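Local structure of Tll0287 protein (Thermosynechococcus elongatus, 5B82) at residues H98-A103 with Q107-F112; L118-Q123 with V129-R134; D162-F167 with D171-Y176. The protein binds a covalently attached heme c in a PAS-like domain and is probably a redox-active or sensory protein of the cyanobacterium. One frame throughout, in Å; residues are numbered along the deposited sequence.

Interaction 1: residues H98-A103 with Q107-F112; sequences HAPRTA and QALNQF. With HEC (heme c), chain B.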
loop_
_atom_site.group_PDB
_atom_site.type_symbol
_atom_site.label_atom_id
_atom_site.label_comp_id
_atom_site.label_asym_id
_atom_site.label_seq_id
_atom_site.Cartn_x
_atom_site.Cartn_y
_atom_site.Cartn_z
ATOM N N HIS A 98 -3.167 -8.802 0.641
ATOM C CA HIS A 98 -2.836 -7.582 1.340
ATOM C C HIS A 98 -3.574 -7.436 2.672
ATOM O O HIS A 98 -3.626 -6.351 3.238
ATOM C CB HIS A 98 -3.114 -6.383 0.418
ATOM C CG HIS A 98 -2.301 -6.401 -0.841
ATOM N ND1 HIS A 98 -2.692 -5.759 -1.996
ATOM C CD2 HIS A 98 -1.114 -6.995 -1.123
ATOM C CE1 HIS A 98 -1.782 -5.952 -2.935
ATOM N NE2 HIS A 98 -0.815 -6.699 -2.432
ATOM N N ALA A 99 -4.138 -8.530 3.176
ATOM C CA ALA A 99 -4.832 -8.484 4.462
ATOM C C ALA A 99 -3.831 -8.378 5.606
ATOM O O ALA A 99 -2.674 -8.772 5.467
ATOM C CB ALA A 99 -5.716 -9.723 4.647
ATOM N N PRO A 100 -4.266 -7.831 6.744
ATOM C CA PRO A 100 -3.393 -7.918 7.915
ATOM C C PRO A 100 -3.239 -9.392 8.289
ATOM O O PRO A 100 -4.204 -10.144 8.162
ATOM C CB PRO A 100 -4.175 -7.158 8.986
ATOM C CG PRO A 100 -5.061 -6.205 8.195
ATOM C CD PRO A 100 -5.465 -7.015 7.000
ATOM N N ARG A 101 -2.048 -9.802 8.713
ATOM C CA ARG A 101 -1.802 -11.211 9.027
ATOM C C ARG A 101 -1.358 -11.433 10.458
ATOM O O ARG A 101 -1.607 -12.494 11.035
ATOM C CB ARG A 101 -0.739 -11.781 8.095
ATOM C CG ARG A 101 -1.191 -11.895 6.664
ATOM C CD ARG A 101 -0.061 -12.350 5.770
ATOM N NE ARG A 101 -0.518 -12.490 4.396
ATOM C CZ ARG A 101 0.287 -12.502 3.343
ATOM N NH1 ARG A 101 1.596 -12.373 3.511
ATOM N NH2 ARG A 101 -0.219 -12.637 2.126
ATOM N N THR A 102 -0.685 -10.442 11.026
ATOM C CA THR A 102 -0.091 -10.584 12.348
ATOM C C THR A 102 -0.527 -9.477 13.292
ATOM O O THR A 102 -1.075 -8.460 12.858
ATOM C CB THR A 102 1.441 -10.542 12.278
ATOM O OG1 THR A 102 1.849 -9.318 11.663
ATOM C CG2 THR A 102 1.985 -11.715 11.472
ATOM N N ALA A 103 -0.273 -9.688 14.583
ATOM C CA ALA A 103 -0.509 -8.675 15.607
ATOM C C ALA A 103 0.290 -7.420 15.302
ATOM O O ALA A 103 -0.140 -6.310 15.612
ATOM C CB ALA A 103 -0.146 -9.209 16.982
ATOM N N GLN A 107 -1.094 -3.691 14.926
ATOM C CA GLN A 107 -0.453 -2.694 15.775
ATOM C C GLN A 107 0.006 -1.486 14.958
ATOM O O GLN A 107 -0.158 -0.333 15.378
ATOM C CB GLN A 107 0.750 -3.306 16.499
ATOM C CG GLN A 107 1.534 -2.306 17.347
ATOM C CD GLN A 107 2.939 -2.788 17.697
ATOM O OE1 GLN A 107 3.869 -1.985 17.811
ATOM N NE2 GLN A 107 3.096 -4.097 17.871
ATOM N N ALA A 108 0.586 -1.755 13.789
ATOM C CA ALA A 108 1.158 -0.694 12.972
ATOM C C ALA A 108 0.044 0.164 12.390
ATOM O O ALA A 108 0.098 1.395 12.463
ATOM C CB ALA A 108 2.033 -1.271 11.864
ATOM N N LEU A 109 -0.961 -0.505 11.826
ATOM C CA LEU A 109 -2.132 0.193 11.308
ATOM C C LEU A 109 -2.771 1.037 12.392
ATOM O O LEU A 109 -3.123 2.186 12.150
ATOM C CB LEU A 109 -3.151 -0.779 10.711
ATOM C CG LEU A 109 -2.708 -1.421 9.397
ATOM C CD1 LEU A 109 -3.680 -2.510 8.963
ATOM C CD2 LEU A 109 -2.590 -0.363 8.309
ATOM N N ASN A 110 -2.897 0.481 13.591
ATOM C CA ASN A 110 -3.362 1.248 14.737
ATOM C C ASN A 110 -2.514 2.489 15.023
ATOM O O ASN A 110 -3.066 3.551 15.312
ATOM C CB ASN A 110 -3.457 0.378 15.993
ATOM C CG ASN A 110 -4.819 -0.262 16.157
ATOM O OD1 ASN A 110 -5.846 0.387 15.970
ATOM N ND2 ASN A 110 -4.835 -1.545 16.508
ATOM N N GLN A 111 -1.188 2.359 14.964
ATOM C CA GLN A 111 -0.308 3.502 15.209
ATOM C C GLN A 111 -0.592 4.604 14.192
ATOM O O GLN A 111 -0.744 5.769 14.554
ATOM C CB GLN A 111 1.168 3.098 15.178
ATOM C CG GLN A 111 1.720 2.631 16.534
ATOM C CD GLN A 111 3.169 2.154 16.474
ATOM O OE1 GLN A 111 3.448 0.964 16.636
ATOM N NE2 GLN A 111 4.097 3.083 16.261
ATOM N N PHE A 112 -0.669 4.224 12.922
ATOM C CA PHE A 112 -1.004 5.204 11.886
ATOM C C PHE A 112 -2.370 5.849 12.140
ATOM O O PHE A 112 -2.524 7.081 12.087
ATOM C CB PHE A 112 -0.922 4.553 10.501
ATOM C CG PHE A 112 0.489 4.211 10.081
ATOM C CD1 PHE A 112 1.507 5.149 10.220
ATOM C CD2 PHE A 112 0.802 2.953 9.589
ATOM C CE1 PHE A 112 2.809 4.855 9.844
ATOM C CE2 PHE A 112 2.110 2.636 9.206
ATOM C CZ PHE A 112 3.116 3.582 9.339
HETATM FE FE HEC B . -5.509 1.293 -5.620
HETATM C CHA HEC B . -4.958 -1.889 -4.570
HETATM C CHB HEC B . -4.072 2.460 -2.657
HETATM C CHC HEC B . -5.792 4.495 -6.692
HETATM C CHD HEC B . -7.284 0.182 -8.344
HETATM N NA HEC B . -4.727 0.448 -3.898
HETATM C C1A HEC B . -4.479 -0.901 -3.749
HETATM C C2A HEC B . -3.649 -1.091 -2.574
HETATM C C3A HEC B . -3.410 0.121 -2.059
HETATM C C4A HEC B . -4.082 1.104 -2.869
HETATM C CMA HEC B . -2.581 0.458 -0.809
HETATM C CAA HEC B . -3.120 -2.445 -2.035
HETATM C CBA HEC B . -3.946 -2.959 -0.857
HETATM C CGA HEC B . -5.193 -3.641 -1.352
HETATM O O1A HEC B . -6.308 -3.150 -1.052
HETATM O O2A HEC B . -5.081 -4.662 -2.080
HETATM N NB HEC B . -5.038 3.113 -4.804
HETATM C C1B HEC B . -4.406 3.388 -3.609
HETATM C C2B HEC B . -4.156 4.813 -3.532
HETATM C C3B HEC B . -4.639 5.373 -4.642
HETATM C C4B HEC B . -5.192 4.319 -5.468
HETATM C CMB HEC B . -3.494 5.546 -2.337
HETATM C CAB HEC B . -4.603 6.876 -5.007
HETATM C CBB HEC B . -3.145 7.355 -5.224
HETATM N NC HEC B . -6.409 2.171 -7.204
HETATM C C1C HEC B . -6.354 3.517 -7.487
HETATM C C2C HEC B . -6.855 3.710 -8.832
HETATM C C3C HEC B . -7.394 2.547 -9.240
HETATM C C4C HEC B . -7.041 1.540 -8.256
HETATM C CMC HEC B . -7.139 5.109 -9.427
HETATM C CAC HEC B . -8.162 2.271 -10.561
HETATM C CBC HEC B . -7.381 2.597 -11.856
HETATM N ND HEC B . -6.098 -0.540 -6.315
HETATM C C1D HEC B . -6.706 -0.776 -7.544
HETATM C C2D HEC B . -6.636 -2.194 -7.839
HETATM C C3D HEC B . -5.919 -2.819 -6.649
HETATM C C4D HEC B . -5.624 -1.730 -5.759
HETATM C CMD HEC B . -7.173 -2.930 -9.084
HETATM C CAD HEC B . -5.547 -4.303 -6.435
HETATM C CBD HEC B . -4.169 -4.455 -7.069
HETATM C CGD HEC B . -3.570 -5.813 -6.777
HETATM O O1D HEC B . -4.135 -6.837 -7.220
HETATM O O2D HEC B . -2.517 -5.856 -6.102
#
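P100 and L109 meet across a thin apolar patch at the protein surface, where CG of the proline ring lies 4.0 Å from the CD1 methyl of L109. The two side chains cross at about a right angle, so a ring atom and one methyl branch carry the whole touch. Proline suits this extended stretch, whose phi its ring favours, and leucine offers a methyl to the loop while its side chain also rests on M175 of strand 172-181. Further along the chain, A103 O accepts a hydrogen bond from Q107 N at 2.9 Å, the i to i+4 bond of the first turn of helix 103-114. T102 stands at the N-cap of this helix: its OG1 takes the backbone N of D105, an amide that the helix itself cannot satisfy, which is why a short hydroxyl residue fits. D105 in turn accepts from R101 N, tying the approach to the helix start.

At the other end of the loop H98 reaches the heme. Its ND1 donates to propionate oxygen O2A at 2.6 Å with an N-H...O angle of 166°, and O2A sits at the ring edge, in the imidazole plane. A chi1 of -61° sets CG anti to the carbonyl carbon, chi2 of 156° then turns the ND1 edge to the propionate, and CE1 comes within 3.3 Å of O2D on the second propionate. Backbone bonding to A90 steadies H98. With an alanine here, O2A would probably lose a short, nearly straight N-H donor and the carboxylate would be freer to turn. H98 is one of several groups, with the R94 and N95 amides, Y159 OH and R173 NH2, that hydrogen-bond the heme and together probably favour ionised propionates.

Interaction 2: residues L118-Q123 with V129-R134; sequences LQAFWQ and VHYFRR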
loop_
_atom_site.group_PDB
_atom_site.type_symbol
_atom_site.label_atom_id
_atom_site.label_comp_id
_atom_site.label_asym_id
_atom_site.label_seq_id
_atom_site.Cartn_x
_atom_site.Cartn_y
_atom_site.Cartn_z
ATOM N N LEU A 118 1.912 10.774 11.941
ATOM C CA LEU A 118 2.911 9.706 11.859
ATOM C C LEU A 118 3.007 9.177 10.435
ATOM O O LEU A 118 2.075 8.542 9.948
ATOM C CB LEU A 118 2.549 8.566 12.814
ATOM C CG LEU A 118 3.498 7.365 12.802
ATOM C CD1 LEU A 118 4.864 7.779 13.294
ATOM C CD2 LEU A 118 2.917 6.249 13.663
ATOM N N GLN A 119 4.128 9.422 9.760
ATOM C CA GLN A 119 4.261 8.949 8.380
ATOM C C GLN A 119 4.823 7.537 8.264
ATOM O O GLN A 119 4.433 6.775 7.372
ATOM C CB GLN A 119 5.108 9.903 7.549
ATOM C CG GLN A 119 4.435 11.255 7.334
ATOM C CD GLN A 119 2.976 11.137 6.900
ATOM O OE1 GLN A 119 2.657 10.466 5.916
ATOM N NE2 GLN A 119 2.079 11.794 7.640
ATOM N N ALA A 120 5.767 7.200 9.135
ATOM C CA ALA A 120 6.406 5.887 9.045
ATOM C C ALA A 120 7.171 5.577 10.307
ATOM O O ALA A 120 7.510 6.467 11.072
ATOM C CB ALA A 120 7.358 5.833 7.846
ATOM N N PHE A 121 7.482 4.307 10.513
ATOM C CA PHE A 121 8.319 3.981 11.656
ATOM C C PHE A 121 8.999 2.644 11.434
ATOM O O PHE A 121 8.547 1.849 10.608
ATOM C CB PHE A 121 7.497 3.991 12.959
ATOM C CG PHE A 121 6.543 2.840 13.095
ATOM C CD1 PHE A 121 6.926 1.684 13.766
ATOM C CD2 PHE A 121 5.259 2.914 12.573
ATOM C CE1 PHE A 121 6.049 0.615 13.903
ATOM C CE2 PHE A 121 4.380 1.852 12.705
ATOM C CZ PHE A 121 4.780 0.692 13.374
ATOM N N TRP A 122 10.111 2.431 12.135
ATOM C CA TRP A 122 10.663 1.102 12.130
ATOM C C TRP A 122 10.794 0.517 13.521
ATOM O O TRP A 122 10.937 1.208 14.518
ATOM C CB TRP A 122 11.895 0.908 11.210
ATOM C CG TRP A 122 13.109 1.781 11.389
ATOM C CD1 TRP A 122 13.295 3.045 10.904
ATOM C CD2 TRP A 122 14.347 1.409 12.013
ATOM N NE1 TRP A 122 14.552 3.499 11.222
ATOM C CE2 TRP A 122 15.219 2.511 11.902
ATOM C CE3 TRP A 122 14.794 0.256 12.666
ATOM C CZ2 TRP A 122 16.505 2.499 12.428
ATOM C CZ3 TRP A 122 16.078 0.243 13.186
ATOM C CH2 TRP A 122 16.918 1.357 13.062
ATOM N N GLN A 123 10.642 -0.799 13.571
ATOM C CA GLN A 123 10.541 -1.525 14.826
ATOM C C GLN A 123 11.415 -2.757 14.714
ATOM O O GLN A 123 11.509 -3.332 13.638
ATOM C CB GLN A 123 9.082 -1.932 15.013
ATOM C CG GLN A 123 8.801 -2.927 16.094
ATOM C CD GLN A 123 7.380 -2.809 16.602
ATOM O OE1 GLN A 123 6.774 -1.733 16.537
ATOM N NE2 GLN A 123 6.837 -3.911 17.114
ATOM N N VAL A 129 14.149 -6.490 11.405
ATOM C CA VAL A 129 13.804 -5.063 11.317
ATOM C C VAL A 129 12.588 -4.873 10.405
ATOM O O VAL A 129 12.551 -5.397 9.294
ATOM C CB VAL A 129 14.983 -4.245 10.770
ATOM C CG1 VAL A 129 14.688 -2.788 10.873
ATOM C CG2 VAL A 129 16.244 -4.548 11.536
ATOM N N HIS A 130 11.594 -4.121 10.879
ATOM C CA HIS A 130 10.346 -3.952 10.149
ATOM C C HIS A 130 10.101 -2.461 9.945
ATOM O O HIS A 130 10.102 -1.709 10.907
ATOM C CB HIS A 130 9.164 -4.515 10.942
ATOM C CG HIS A 130 9.377 -5.901 11.469
ATOM N ND1 HIS A 130 8.976 -7.028 10.785
ATOM C CD2 HIS A 130 9.921 -6.338 12.626
ATOM C CE1 HIS A 130 9.268 -8.101 11.498
ATOM N NE2 HIS A 130 9.838 -7.711 12.622
ATOM N N TYR A 131 9.872 -2.052 8.703
ATOM C CA TYR A 131 9.570 -0.664 8.407
ATOM C C TYR A 131 8.164 -0.591 7.855
ATOM O O TYR A 131 7.782 -1.412 7.009
ATOM C CB TYR A 131 10.567 -0.123 7.377
ATOM C CG TYR A 131 10.303 1.299 6.873
ATOM C CD1 TYR A 131 10.556 2.407 7.677
ATOM C CD2 TYR A 131 9.853 1.530 5.576
ATOM C CE1 TYR A 131 10.350 3.708 7.211
ATOM C CE2 TYR A 131 9.644 2.843 5.098
ATOM C CZ TYR A 131 9.900 3.915 5.923
ATOM O OH TYR A 131 9.700 5.210 5.454
ATOM N N PHE A 132 7.397 0.382 8.348
ATOM C CA PHE A 132 6.030 0.591 7.911
ATOM C C PHE A 132 5.891 2.039 7.468
ATOM O O PHE A 132 6.420 2.931 8.106
ATOM C CB PHE A 132 5.049 0.327 9.047
ATOM C CG PHE A 132 5.161 -1.072 9.627
ATOM C CD1 PHE A 132 4.441 -2.117 9.081
ATOM C CD2 PHE A 132 5.986 -1.319 10.711
ATOM C CE1 PHE A 132 4.550 -3.423 9.605
ATOM C CE2 PHE A 132 6.096 -2.616 11.251
ATOM C CZ PHE A 132 5.377 -3.657 10.694
ATOM N N ARG A 133 5.158 2.255 6.389
ATOM C CA ARG A 133 4.962 3.611 5.889
ATOM C C ARG A 133 3.500 3.767 5.509
ATOM O O ARG A 133 2.966 3.004 4.699
ATOM C CB ARG A 133 5.914 3.893 4.718
ATOM C CG ARG A 133 6.086 5.411 4.365
ATOM C CD ARG A 133 5.136 5.847 3.286
ATOM N NE ARG A 133 5.409 7.223 2.843
ATOM C CZ ARG A 133 4.772 8.296 3.300
ATOM N NH1 ARG A 133 3.814 8.160 4.217
ATOM N NH2 ARG A 133 5.077 9.508 2.834
ATOM N N ARG A 134 2.836 4.744 6.112
ATOM C CA ARG A 134 1.407 4.920 5.867
ATOM C C ARG A 134 1.095 5.293 4.413
ATOM O O ARG A 134 1.898 5.924 3.722
ATOM C CB ARG A 134 0.794 5.944 6.840
ATOM C CG ARG A 134 0.669 7.352 6.293
ATOM C CD ARG A 134 0.270 8.371 7.379
ATOM N NE ARG A 134 -1.160 8.409 7.674
ATOM C CZ ARG A 134 -1.673 8.369 8.903
ATOM N NH1 ARG A 134 -0.869 8.277 9.957
ATOM N NH2 ARG A 134 -2.988 8.425 9.080
HETATM O O HOH W 1 3.302 11.969 3.090
#
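F121 lays one face of its ring against ring carbon CD2 of F132, with F121 CZ 3.5 Å from that atom. The planes are inclined by 30° and the centroids lie 5.2 Å apart, so the rings are slid past each other and barely overlap. F121 owes this position to its chi1 of 72°, which places the ring between the backbone N and the carbonyl carbon and swings it over its cross-strand neighbour. Phenylalanine suits both sites because this side of the sheet, which also carries Q123 and H130, faces helix 103-114.

The backbones beneath form an antiparallel beta hairpin, strands 120-125 and 128-136, at one side of the four-stranded sheet of the PAS-like fold. F121 and F132 exchange two N-H...O bonds as a hydrogen-bonded pair, and Q123 and H130 do the same; A120 with R133 and W122 with Y131 are the non-hydrogen-bonded pairs that alternate with them. The imidazole of H130 is fixed by D125 and T179.

On the other side, A120 CB approaches the phenol end of Y131, 3.4 Å from OH; alanine's single methyl suits this close approach. Y131 also packs on V34 and V35 of helix 28-49. Toward the beginning of strand 120-125, Q119 and R133 run side by side, with amide and guanidinium planes 75° apart. R133 NH1 gives an in-plane N-H to a lone pair of Q119 OE1 at 3.1 Å, while one water bridges OE1 and NH2 and E39 supplies the salt bridge. R134, bent back at chi3, directs NH1 in its guanidinium plane to L118 O at 3.0 Å, with NE paired to D136.

Interaction 3: residues D162-F167 with D171-Y176; sequences DRAYGF and DLRGMY. With HEC (heme c), chain B.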
loop_
_atom_site.group_PDB
_atom_site.type_symbol
_atom_site.label_atom_id
_atom_site.label_comp_id
_atom_site.label_asym_id
_atom_site.label_seq_id
_atom_site.Cartn_x
_atom_site.Cartn_y
_atom_site.Cartn_z
ATOM N N ASP A 162 -13.703 -7.746 -2.551
ATOM C CA ASP A 162 -13.170 -6.394 -2.413
ATOM C C ASP A 162 -13.789 -5.650 -1.230
ATOM O O ASP A 162 -14.985 -5.775 -0.968
ATOM C CB ASP A 162 -13.399 -5.605 -3.706
ATOM C CG ASP A 162 -12.862 -4.189 -3.626
ATOM O OD1 ASP A 162 -13.577 -3.258 -4.057
ATOM O OD2 ASP A 162 -11.724 -4.009 -3.139
ATOM N N ARG A 163 -12.962 -4.890 -0.513
ATOM C CA ARG A 163 -13.432 -4.022 0.566
ATOM C C ARG A 163 -12.817 -2.631 0.428
ATOM O O ARG A 163 -13.110 -1.727 1.208
ATOM C CB ARG A 163 -13.078 -4.610 1.935
ATOM C CG ARG A 163 -13.648 -5.998 2.199
ATOM C CD ARG A 163 -14.736 -5.983 3.273
ATOM N NE ARG A 163 -16.010 -5.445 2.796
ATOM C CZ ARG A 163 -17.131 -5.425 3.516
ATOM N NH1 ARG A 163 -17.142 -5.915 4.749
ATOM N NH2 ARG A 163 -18.245 -4.916 3.004
ATOM N N ALA A 164 -11.965 -2.460 -0.580
ATOM C CA ALA A 164 -11.218 -1.214 -0.745
ATOM C C ALA A 164 -12.030 -0.094 -1.396
ATOM O O ALA A 164 -11.634 0.457 -2.430
ATOM C CB ALA A 164 -9.928 -1.470 -1.527
ATOM N N TYR A 165 -13.160 0.249 -0.784
ATOM C CA TYR A 165 -14.001 1.341 -1.272
ATOM C C TYR A 165 -14.561 2.138 -0.112
ATOM O O TYR A 165 -14.377 1.773 1.051
ATOM C CB TYR A 165 -15.150 0.810 -2.138
ATOM C CG TYR A 165 -15.984 -0.271 -1.472
ATOM C CD1 TYR A 165 -15.774 -1.615 -1.761
ATOM C CD2 TYR A 165 -16.982 0.051 -0.556
ATOM C CE1 TYR A 165 -16.524 -2.604 -1.155
ATOM C CE2 TYR A 165 -17.737 -0.934 0.054
ATOM C CZ TYR A 165 -17.504 -2.260 -0.249
ATOM O OH TYR A 165 -18.254 -3.247 0.352
ATOM N N GLY A 166 -15.250 3.225 -0.436
ATOM C CA GLY A 166 -15.889 4.056 0.569
ATOM C C GLY A 166 -14.935 4.986 1.292
ATOM O O GLY A 166 -15.259 5.505 2.356
ATOM N N PHE A 167 -13.754 5.199 0.722
ATOM C CA PHE A 167 -12.792 6.130 1.308
ATOM C C PHE A 167 -13.132 7.588 1.007
ATOM O O PHE A 167 -13.836 7.887 0.044
ATOM C CB PHE A 167 -11.387 5.842 0.791
ATOM C CG PHE A 167 -10.833 4.526 1.240
ATOM C CD1 PHE A 167 -10.238 4.398 2.483
ATOM C CD2 PHE A 167 -10.881 3.425 0.411
ATOM C CE1 PHE A 167 -9.722 3.188 2.892
ATOM C CE2 PHE A 167 -10.362 2.215 0.818
ATOM C CZ PHE A 167 -9.782 2.099 2.056
ATOM N N ASP A 171 -8.340 9.887 4.333
ATOM C CA ASP A 171 -8.451 8.620 5.061
ATOM C C ASP A 171 -7.135 7.846 5.086
ATOM O O ASP A 171 -6.304 7.991 4.196
ATOM C CB ASP A 171 -9.500 7.713 4.414
ATOM C CG ASP A 171 -10.914 8.156 4.704
ATOM O OD1 ASP A 171 -11.079 9.261 5.261
ATOM O OD2 ASP A 171 -11.851 7.400 4.365
ATOM N N LEU A 172 -6.966 6.996 6.094
ATOM C CA LEU A 172 -5.871 6.030 6.080
ATOM C C LEU A 172 -6.230 4.861 5.165
ATOM O O LEU A 172 -7.174 4.116 5.440
ATOM C CB LEU A 172 -5.585 5.524 7.493
ATOM C CG LEU A 172 -4.561 4.393 7.588
ATOM C CD1 LEU A 172 -3.183 4.882 7.142
ATOM C CD2 LEU A 172 -4.531 3.849 9.003
ATOM N N ARG A 173 -5.475 4.704 4.079
ATOM C CA ARG A 173 -5.741 3.669 3.083
ATOM C C ARG A 173 -5.191 2.303 3.500
ATOM O O ARG A 173 -5.815 1.266 3.263
ATOM C CB ARG A 173 -5.118 4.069 1.745
ATOM C CG ARG A 173 -5.164 2.979 0.694
ATOM C CD ARG A 173 -6.585 2.768 0.161
ATOM N NE ARG A 173 -6.610 1.696 -0.831
ATOM C CZ ARG A 173 -6.777 0.407 -0.542
ATOM N NH1 ARG A 173 -6.952 0.026 0.716
ATOM N NH2 ARG A 173 -6.778 -0.499 -1.512
ATOM N N GLY A 174 -4.016 2.328 4.115
ATOM C CA GLY A 174 -3.272 1.132 4.465
ATOM C C GLY A 174 -1.831 1.546 4.682
ATOM O O GLY A 174 -1.554 2.697 5.044
ATOM N N MET A 175 -0.902 0.628 4.446
ATOM C CA MET A 175 0.511 0.900 4.685
ATOM C C MET A 175 1.384 0.009 3.828
ATOM O O MET A 175 0.915 -1.022 3.325
ATOM C CB MET A 175 0.851 0.669 6.154
ATOM C CG MET A 175 0.883 -0.806 6.564
ATOM S SD MET A 175 1.040 -0.978 8.340
ATOM C CE MET A 175 0.974 -2.782 8.487
ATOM N N TYR A 176 2.640 0.416 3.629
ATOM C CA TYR A 176 3.661 -0.510 3.129
ATOM C C TYR A 176 4.325 -1.157 4.335
ATOM O O TYR A 176 4.491 -0.506 5.367
ATOM C CB TYR A 176 4.730 0.209 2.307
ATOM C CG TYR A 176 4.171 1.052 1.186
ATOM C CD1 TYR A 176 3.844 0.488 -0.043
ATOM C CD2 TYR A 176 3.981 2.409 1.356
ATOM C CE1 TYR A 176 3.321 1.264 -1.069
ATOM C CE2 TYR A 176 3.477 3.191 0.339
ATOM C CZ TYR A 176 3.143 2.616 -0.863
ATOM O OH TYR A 176 2.627 3.405 -1.860
HETATM FE FE HEC B . -5.509 1.293 -5.620
HETATM C CHA HEC B . -4.958 -1.889 -4.570
HETATM C CHB HEC B . -4.072 2.460 -2.657
HETATM C CHC HEC B . -5.792 4.495 -6.692
HETATM C CHD HEC B . -7.284 0.182 -8.344
HETATM N NA HEC B . -4.727 0.448 -3.898
HETATM C C1A HEC B . -4.479 -0.901 -3.749
HETATM C C2A HEC B . -3.649 -1.091 -2.574
HETATM C C3A HEC B . -3.410 0.121 -2.059
HETATM C C4A HEC B . -4.082 1.104 -2.869
HETATM C CMA HEC B . -2.581 0.458 -0.809
HETATM C CAA HEC B . -3.120 -2.445 -2.035
HETATM C CBA HEC B . -3.946 -2.959 -0.857
HETATM C CGA HEC B . -5.193 -3.641 -1.352
HETATM O O1A HEC B . -6.308 -3.150 -1.052
HETATM O O2A HEC B . -5.081 -4.662 -2.080
HETATM N NB HEC B . -5.038 3.113 -4.804
HETATM C C1B HEC B . -4.406 3.388 -3.609
HETATM C C2B HEC B . -4.156 4.813 -3.532
HETATM C C3B HEC B . -4.639 5.373 -4.642
HETATM C C4B HEC B . -5.192 4.319 -5.468
HETATM C CMB HEC B . -3.494 5.546 -2.337
HETATM C CAB HEC B . -4.603 6.876 -5.007
HETATM C CBB HEC B . -3.145 7.355 -5.224
HETATM N NC HEC B . -6.409 2.171 -7.204
HETATM C C1C HEC B . -6.354 3.517 -7.487
HETATM C C2C HEC B . -6.855 3.710 -8.832
HETATM C C3C HEC B . -7.394 2.547 -9.240
HETATM C C4C HEC B . -7.041 1.540 -8.256
HETATM C CMC HEC B . -7.139 5.109 -9.427
HETATM C CAC HEC B . -8.162 2.271 -10.561
HETATM C CBC HEC B . -7.381 2.597 -11.856
HETATM N ND HEC B . -6.098 -0.540 -6.315
HETATM C C1D HEC B . -6.706 -0.776 -7.544
HETATM C C2D HEC B . -6.636 -2.194 -7.839
HETATM C C3D HEC B . -5.919 -2.819 -6.649
HETATM C C4D HEC B . -5.624 -1.730 -5.759
HETATM C CMD HEC B . -7.173 -2.930 -9.084
HETATM C CAD HEC B . -5.547 -4.303 -6.435
HETATM C CBD HEC B . -4.169 -4.455 -7.069
HETATM C CGD HEC B . -3.570 -5.813 -6.777
HETATM O O1D HEC B . -4.135 -6.837 -7.220
HETATM O O2D HEC B . -2.517 -5.856 -6.102
#
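R173 lays its CD methylene over one face of the F167 ring, 4.0 Å from the centroid, a CH-pi contact displaced toward the rim. The two side chains cross at about a right angle, the ring and guanidinium planes differing by 36°. F167 CE2 faces one side of the guanidinium and the heme lies against the opposite side, so that R173 NE is 3.2 Å from the methine carbon CHB of the heme. Arginine suits this slot because its aliphatic part meets the phenylalanine while its flat end lies, tilted, over pyrrole A. The chain bends at chi2 (72°), bringing NH2 to propionate oxygen O1A at 2.7 Å; NH1 is held by K92 O.

A164 CB comes 3.3 Å from R173 NH2, a close approach that the small alanine side chain suits. The turn that carries it is set by D162, whose OD2 takes A164 N in an Asx turn and also pairs with R94. Next, G166 adopts a positive phi that favours glycine. D171 OD2 packs 3.4 Å from F167 CA and accepts from R168 N, bracing the loop between the two segments. At the start of strand 172-181, R173 and G174 both face I135 in a classic beta bulge.

A164 O accepts from ND1 of H145, an axial ligand of the iron, so the same loop probably helps to orient the ligand imidazole and could polarise it. A positive guanidinium lying over the porphyrin and bound to its propionate probably offsets the carboxylate charge and may help tune the reduction potential.

The heme joins interactions 1 and 3: H98 and R173 hold different oxygens of the same propionate, one from the loop before helix 103-114 and one from strand 172-181. The protein joins them too, for M175 SD lies 3.7 Å from both A108 CB and L109 CD2, and the centres of the two interactions are about 13 Å apart. Interaction 2 stands further off, R134 being about 10 Å from the heme by side chain. It is linked to interaction 3 within the sheet by Y176 N and R133 O, 2.8 Å apart, and to the helix of interaction 1 by R134 NH1, which lies 3.0 Å from F112 O and probably bonds to it.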